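Lin1840 protein (PDB 4ZOC) probably hydrolyses terminal, non-reducing beta-D-glucosyl residues with release of beta-D-glucose, as a family 3 glycoside hydrolase linked to beta-1,2-glucan metabolism. Local coordinates at residues L124-D129 with E184-C189; P85-A90 with G130-F135. The protein carries 2 engineered substitutions. All blocks are in the same frame, centred on the assembly; numbering follows the deposited sequence.

Interaction 1 (L124-D129 with E184-C189); sequences LEATAD and EQMAAC
In the TIM-barrel domain of this family 3 glycoside hydrolase, the C-terminal end of helix 112-128 packs on the loop that leads into strand 187-193. L124, A126 and T127 of the helix meet E184, Q185 and M186. No hydrogen bond joins 124-129 to 184-189, so the contact rests on packing. T127 sits in the middle. Its OG1 lies 3.4 Å from E184 CA. At chi1 59° its CG2 is anti to the carbonyl carbon, which sets this methyl 3.5 Å from Q185 O and against M186 CB. The T127 hydroxyl hydrogen-bonds to A123 O, one turn back, and to R354 NH1. Q185 O is held by R347 NH1. The end of M186 lies against A126, with SD 3.8 Å from A126 CB. A bend at chi3 (-53°) brings CE to the same methyl. L124 and E184 run side by side. L124 CD1 lies 3.6 Å from E184 OE1, so a methyl rests against one carboxylate oxygen of E184, a side chain that R354 also touches. The backbones come near here too, with L124 N 3.4 Å from E184 O, but the N-H is not aimed well enough to make a hydrogen bond. Deeper in, the M186 side chain also touches T134 of strand 133-134, and A187 packs on V133 of that strand and on L233 of strand 233-236.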
loop_
_atom_site.group_PDB
_atom_site.type_symbol
_atom_site.label_atom_id
_atom_site.label_comp_id
_atom_site.label_asym_id
_atom_site.label_seq_id
_atom_site.Cartn_x
_atom_site.Cartn_y
_atom_site.Cartn_z
ATOM N N LEU A 124 -31.684 19.132 12.292
ATOM C CA LEU A 124 -33.096 19.460 12.574
ATOM C C LEU A 124 -33.830 18.210 13.067
ATOM O O LEU A 124 -34.551 18.223 14.065
ATOM C CB LEU A 124 -33.723 20.012 11.241
ATOM C CG LEU A 124 -35.259 20.141 11.285
ATOM C CD1 LEU A 124 -35.641 21.363 12.097
ATOM C CD2 LEU A 124 -35.816 20.165 9.897
ATOM N N GLU A 125 -33.633 17.118 12.345
ATOM C CA GLU A 125 -34.275 15.851 12.680
ATOM C C GLU A 125 -33.721 15.134 13.900
ATOM O O GLU A 125 -34.487 14.658 14.741
ATOM C CB GLU A 125 -34.226 14.918 11.441
ATOM C CG GLU A 125 -35.049 15.461 10.258
ATOM C CD GLU A 125 -35.177 14.467 9.150
ATOM O OE1 GLU A 125 -34.349 13.518 9.091
ATOM O OE2 GLU A 125 -36.119 14.620 8.314
ATOM N N ALA A 126 -32.381 15.114 14.014
ATOM C CA ALA A 126 -31.705 14.402 15.062
ATOM C C ALA A 126 -32.011 15.102 16.386
ATOM O O ALA A 126 -32.285 14.408 17.383
ATOM C CB ALA A 126 -30.203 14.375 14.834
ATOM N N THR A 127 -32.019 16.434 16.391
ATOM C CA THR A 127 -32.385 17.145 17.650
ATOM C C THR A 127 -33.819 16.907 18.017
ATOM O O THR A 127 -34.146 16.881 19.198
ATOM C CB THR A 127 -32.048 18.642 17.563
ATOM O OG1 THR A 127 -32.740 19.268 16.457
ATOM C CG2 THR A 127 -30.529 18.847 17.416
ATOM N N ALA A 128 -34.697 16.814 17.015
ATOM C CA ALA A 128 -36.111 16.522 17.264
ATOM C C ALA A 128 -36.302 15.177 17.924
ATOM O O ALA A 128 -37.282 15.017 18.680
ATOM C CB ALA A 128 -36.917 16.647 15.982
ATOM N N ASP A 129 -35.324 14.254 17.763
ATOM C CA ASP A 129 -35.439 12.949 18.360
ATOM C C ASP A 129 -34.519 12.808 19.587
ATOM O O ASP A 129 -34.261 11.721 20.045
ATOM C CB ASP A 129 -35.183 11.865 17.289
ATOM C CG ASP A 129 -36.137 10.722 17.377
ATOM O OD1 ASP A 129 -37.179 10.838 18.067
ATOM O OD2 ASP A 129 -35.861 9.690 16.754
ATOM N N GLU A 184 -32.045 23.424 17.392
ATOM C CA GLU A 184 -32.213 22.596 16.160
ATOM C C GLU A 184 -30.874 22.290 15.461
ATOM O O GLU A 184 -30.830 21.511 14.510
ATOM C CB GLU A 184 -33.091 23.294 15.114
ATOM C CG GLU A 184 -34.545 23.435 15.567
ATOM C CD GLU A 184 -35.405 24.236 14.589
ATOM O OE1 GLU A 184 -34.914 24.581 13.459
ATOM O OE2 GLU A 184 -36.587 24.505 14.946
ATOM N N GLN A 185 -29.821 22.924 15.944
ATOM C CA GLN A 185 -28.416 22.566 15.631
ATOM C C GLN A 185 -27.863 21.667 16.714
ATOM O O GLN A 185 -28.402 21.581 17.829
ATOM C CB GLN A 185 -27.564 23.820 15.645
ATOM C CG GLN A 185 -28.050 24.991 14.855
ATOM C CD GLN A 185 -28.161 24.766 13.418
ATOM O OE1 GLN A 185 -28.901 25.482 12.774
ATOM N NE2 GLN A 185 -27.468 23.767 12.870
ATOM N N MET A 186 -26.766 20.968 16.401
ATOM C CA MET A 186 -26.191 20.004 17.329
ATOM C C MET A 186 -24.663 20.052 17.227
ATOM O O MET A 186 -24.108 20.609 16.276
ATOM C CB MET A 186 -26.694 18.606 16.999
ATOM C CG MET A 186 -26.168 17.982 15.708
ATOM S SD MET A 186 -27.073 16.519 15.195
ATOM C CE MET A 186 -27.032 15.501 16.635
ATOM N N ALA A 187 -23.983 19.464 18.200
ATOM C CA ALA A 187 -22.529 19.357 18.149
ATOM C C ALA A 187 -22.099 18.302 17.126
ATOM O O ALA A 187 -22.670 17.206 17.026
ATOM C CB ALA A 187 -21.962 19.042 19.484
ATOM N N ALA A 188 -21.023 18.642 16.419
ATOM C CA ALA A 188 -20.354 17.728 15.510
ATOM C C ALA A 188 -19.141 17.121 16.184
ATOM O O ALA A 188 -18.551 17.737 17.039
ATOM C CB ALA A 188 -19.972 18.483 14.238
ATOM N N CYS A 189 -18.770 15.905 15.779
ATOM C CA CYS A 189 -17.622 15.205 16.231
ATOM C C CYS A 189 -16.844 14.715 14.989
ATOM O O CYS A 189 -17.273 13.828 14.276
ATOM C CB CYS A 189 -18.014 13.978 17.036
ATOM S SG CYS A 189 -16.676 13.001 17.666
#

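Interaction 2 (P85-A90 with G130-F135); sequences PLVFMA and GHHVTF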
loop_
_atom_site.group_PDB
_atom_site.type_symbol
_atom_site.label_atom_id
_atom_site.label_comp_id
_atom_site.label_asym_id
_atom_site.label_seq_id
_atom_site.Cartn_x
_atom_site.Cartn_y
_atom_site.Cartn_z
ATOM N N PRO A 85 -26.659 16.393 33.946
ATOM C CA PRO A 85 -27.408 15.654 32.940
ATOM C C PRO A 85 -26.504 14.873 32.020
ATOM O O PRO A 85 -25.329 15.207 31.874
ATOM C CB PRO A 85 -28.124 16.749 32.102
ATOM C CG PRO A 85 -27.894 17.991 32.815
ATOM C CD PRO A 85 -26.635 17.820 33.635
ATOM N N LEU A 86 -27.073 13.826 31.449
ATOM C CA LEU A 86 -26.422 13.037 30.394
ATOM C C LEU A 86 -26.305 13.789 29.106
ATOM O O LEU A 86 -27.171 14.595 28.743
ATOM C CB LEU A 86 -27.229 11.772 30.115
ATOM C CG LEU A 86 -27.176 10.706 31.209
ATOM C CD1 LEU A 86 -28.313 9.784 31.076
ATOM C CD2 LEU A 86 -25.867 9.947 31.138
ATOM N N VAL A 87 -25.226 13.504 28.362
ATOM C CA VAL A 87 -25.154 13.991 26.969
ATOM C C VAL A 87 -25.381 12.794 26.033
ATOM O O VAL A 87 -24.892 11.702 26.323
ATOM C CB VAL A 87 -23.800 14.770 26.637
ATOM C CG1 VAL A 87 -22.562 13.924 26.978
ATOM C CG2 VAL A 87 -23.874 15.283 25.215
ATOM N N PHE A 88 -26.205 12.996 24.992
ATOM C CA PHE A 88 -26.683 11.952 24.063
ATOM C C PHE A 88 -26.038 12.163 22.711
ATOM O O PHE A 88 -26.162 13.243 22.091
ATOM C CB PHE A 88 -28.210 12.063 23.907
ATOM C CG PHE A 88 -28.988 11.543 25.106
ATOM C CD1 PHE A 88 -29.089 12.307 26.287
ATOM C CD2 PHE A 88 -29.550 10.271 25.069
ATOM C CE1 PHE A 88 -29.765 11.787 27.368
ATOM C CE2 PHE A 88 -30.266 9.751 26.140
ATOM C CZ PHE A 88 -30.348 10.506 27.312
ATOM N N MET A 89 -25.370 11.126 22.247
ATOM C CA MET A 89 -24.664 11.154 20.989
ATOM C C MET A 89 -25.150 10.050 20.052
ATOM O O MET A 89 -25.663 8.988 20.501
ATOM C CB MET A 89 -23.187 10.933 21.267
ATOM C CG MET A 89 -22.615 11.772 22.380
ATOM S SD MET A 89 -20.835 11.978 22.284
ATOM C CE MET A 89 -20.562 12.731 23.869
ATOM N N ALA A 90 -25.011 10.294 18.741
ATOM C CA ALA A 90 -25.527 9.291 17.794
ATOM C C ALA A 90 -24.789 9.371 16.476
ATOM O O ALA A 90 -24.145 10.380 16.173
ATOM C CB ALA A 90 -27.008 9.531 17.567
ATOM N N GLY A 130 -33.988 13.937 20.076
ATOM C CA GLY A 130 -33.305 14.004 21.342
ATOM C C GLY A 130 -31.784 13.887 21.375
ATOM O O GLY A 130 -31.217 13.775 22.424
ATOM N N HIS A 131 -31.151 13.871 20.217
ATOM C CA HIS A 131 -29.695 13.756 20.105
ATOM C C HIS A 131 -28.979 15.098 20.165
ATOM O O HIS A 131 -29.356 16.019 19.493
ATOM C CB HIS A 131 -29.339 13.071 18.780
ATOM C CG HIS A 131 -30.005 11.740 18.579
ATOM N ND1 HIS A 131 -29.715 10.625 19.339
ATOM C CD2 HIS A 131 -30.995 11.366 17.735
ATOM C CE1 HIS A 131 -30.467 9.617 18.951
ATOM N NE2 HIS A 131 -31.264 10.049 17.991
ATOM N N HIS A 132 -27.866 15.143 20.909
ATOM C CA HIS A 132 -27.079 16.366 21.138
ATOM C C HIS A 132 -25.844 16.446 20.267
ATOM O O HIS A 132 -25.396 17.543 19.984
ATOM C CB HIS A 132 -26.566 16.463 22.547
ATOM C CG HIS A 132 -27.662 16.313 23.567
ATOM N ND1 HIS A 132 -27.443 15.802 24.817
ATOM C CD2 HIS A 132 -28.980 16.612 23.501
ATOM C CE1 HIS A 132 -28.594 15.744 25.481
ATOM N NE2 HIS A 132 -29.539 16.258 24.723
ATOM N N VAL A 133 -25.244 15.304 19.952
ATOM C CA VAL A 133 -24.002 15.214 19.171
ATOM C C VAL A 133 -24.131 14.195 18.068
ATOM O O VAL A 133 -24.698 13.133 18.279
ATOM C CB VAL A 133 -22.821 14.654 20.094
ATOM C CG1 VAL A 133 -21.482 14.556 19.404
ATOM C CG2 VAL A 133 -22.655 15.481 21.327
ATOM N N THR A 134 -23.546 14.488 16.908
ATOM C CA THR A 134 -23.370 13.452 15.914
ATOM C C THR A 134 -21.919 13.134 15.655
ATOM O O THR A 134 -21.082 14.047 15.598
ATOM C CB THR A 134 -24.044 13.823 14.572
ATOM O OG1 THR A 134 -23.825 12.759 13.634
ATOM C CG2 THR A 134 -23.477 15.152 13.915
ATOM N N PHE A 135 -21.679 11.858 15.358
ATOM C CA PHE A 135 -20.351 11.348 15.028
ATOM C C PHE A 135 -20.063 11.551 13.530
ATOM O O PHE A 135 -19.974 10.568 12.742
ATOM C CB PHE A 135 -20.245 9.928 15.422
ATOM C CG PHE A 135 -20.452 9.646 16.943
ATOM C CD1 PHE A 135 -19.746 10.442 17.949
ATOM C CD2 PHE A 135 -21.298 8.606 17.361
ATOM C CE1 PHE A 135 -19.923 10.178 19.250
ATOM C CE2 PHE A 135 -21.392 8.291 18.702
ATOM C CZ PHE A 135 -20.689 9.080 19.626
HETATM O O HOH W 1 -28.236 9.198 21.538
#
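Strand 87-90 and strand 133-134 pair in parallel as neighbours in the TIM-barrel sheet, with M89 bridged to V133 and A90 to T134. F88 O accepts from both H132 N (2.8 Å) and V133 N. A90 bonds to 130-135 through both of its backbone groups: A90 N donates to V133 O, and F135 N donates to A90 O at 3.0 Å. M89 and V133 lie side by side on one face of the sheet, M89 CG 3.7 Å from V133 CB. The F135 ring crosses M89 at about a right angle. Its CZ is 3.5 Å from M89 CB, and M89 SD makes an oblique Met-aromatic contact with the ring. F88 turns its ring edge to the face of H132 in an offset edge-to-face pair, planes at 85°. F88 CB also sits over a face of the H132 imidazole. V87 CG2 touches H132 ND1 and V133 CG2. On the other face of the sheet, A90 CB lies over one face of the H131 ring, a CH-pi contact with the methyl 3.8 Å from the centroid. H131 NE2 is bonded to Y96 OH. A water in the plane of the H131 ring links H131 ND1 (3.0 Å) to M89 O, to which it donates.

In the fold
From the N terminus, the chain passes through 85-90, then helix 112-128 with 124-129, then 130-135, and finally 184-189. Interaction 2 closes a loop of 39 residues between its segments, and that loop includes the helix. This is a right-handed beta-alpha-beta crossover of the barrel. Interaction 1 closes a loop of 54 residues. The two loops cross: 124-129 lies inside the loop of interaction 2, but its partner 184-189 lies beyond it. A Schellman motif with G130 at C-prime ends the helix and turns the chain from interaction 1 into interaction 2. Strand 187-193 follows 133-134 in the barrel sheet: A187 N probably bonds to H132 O, and T134 N to A187 O.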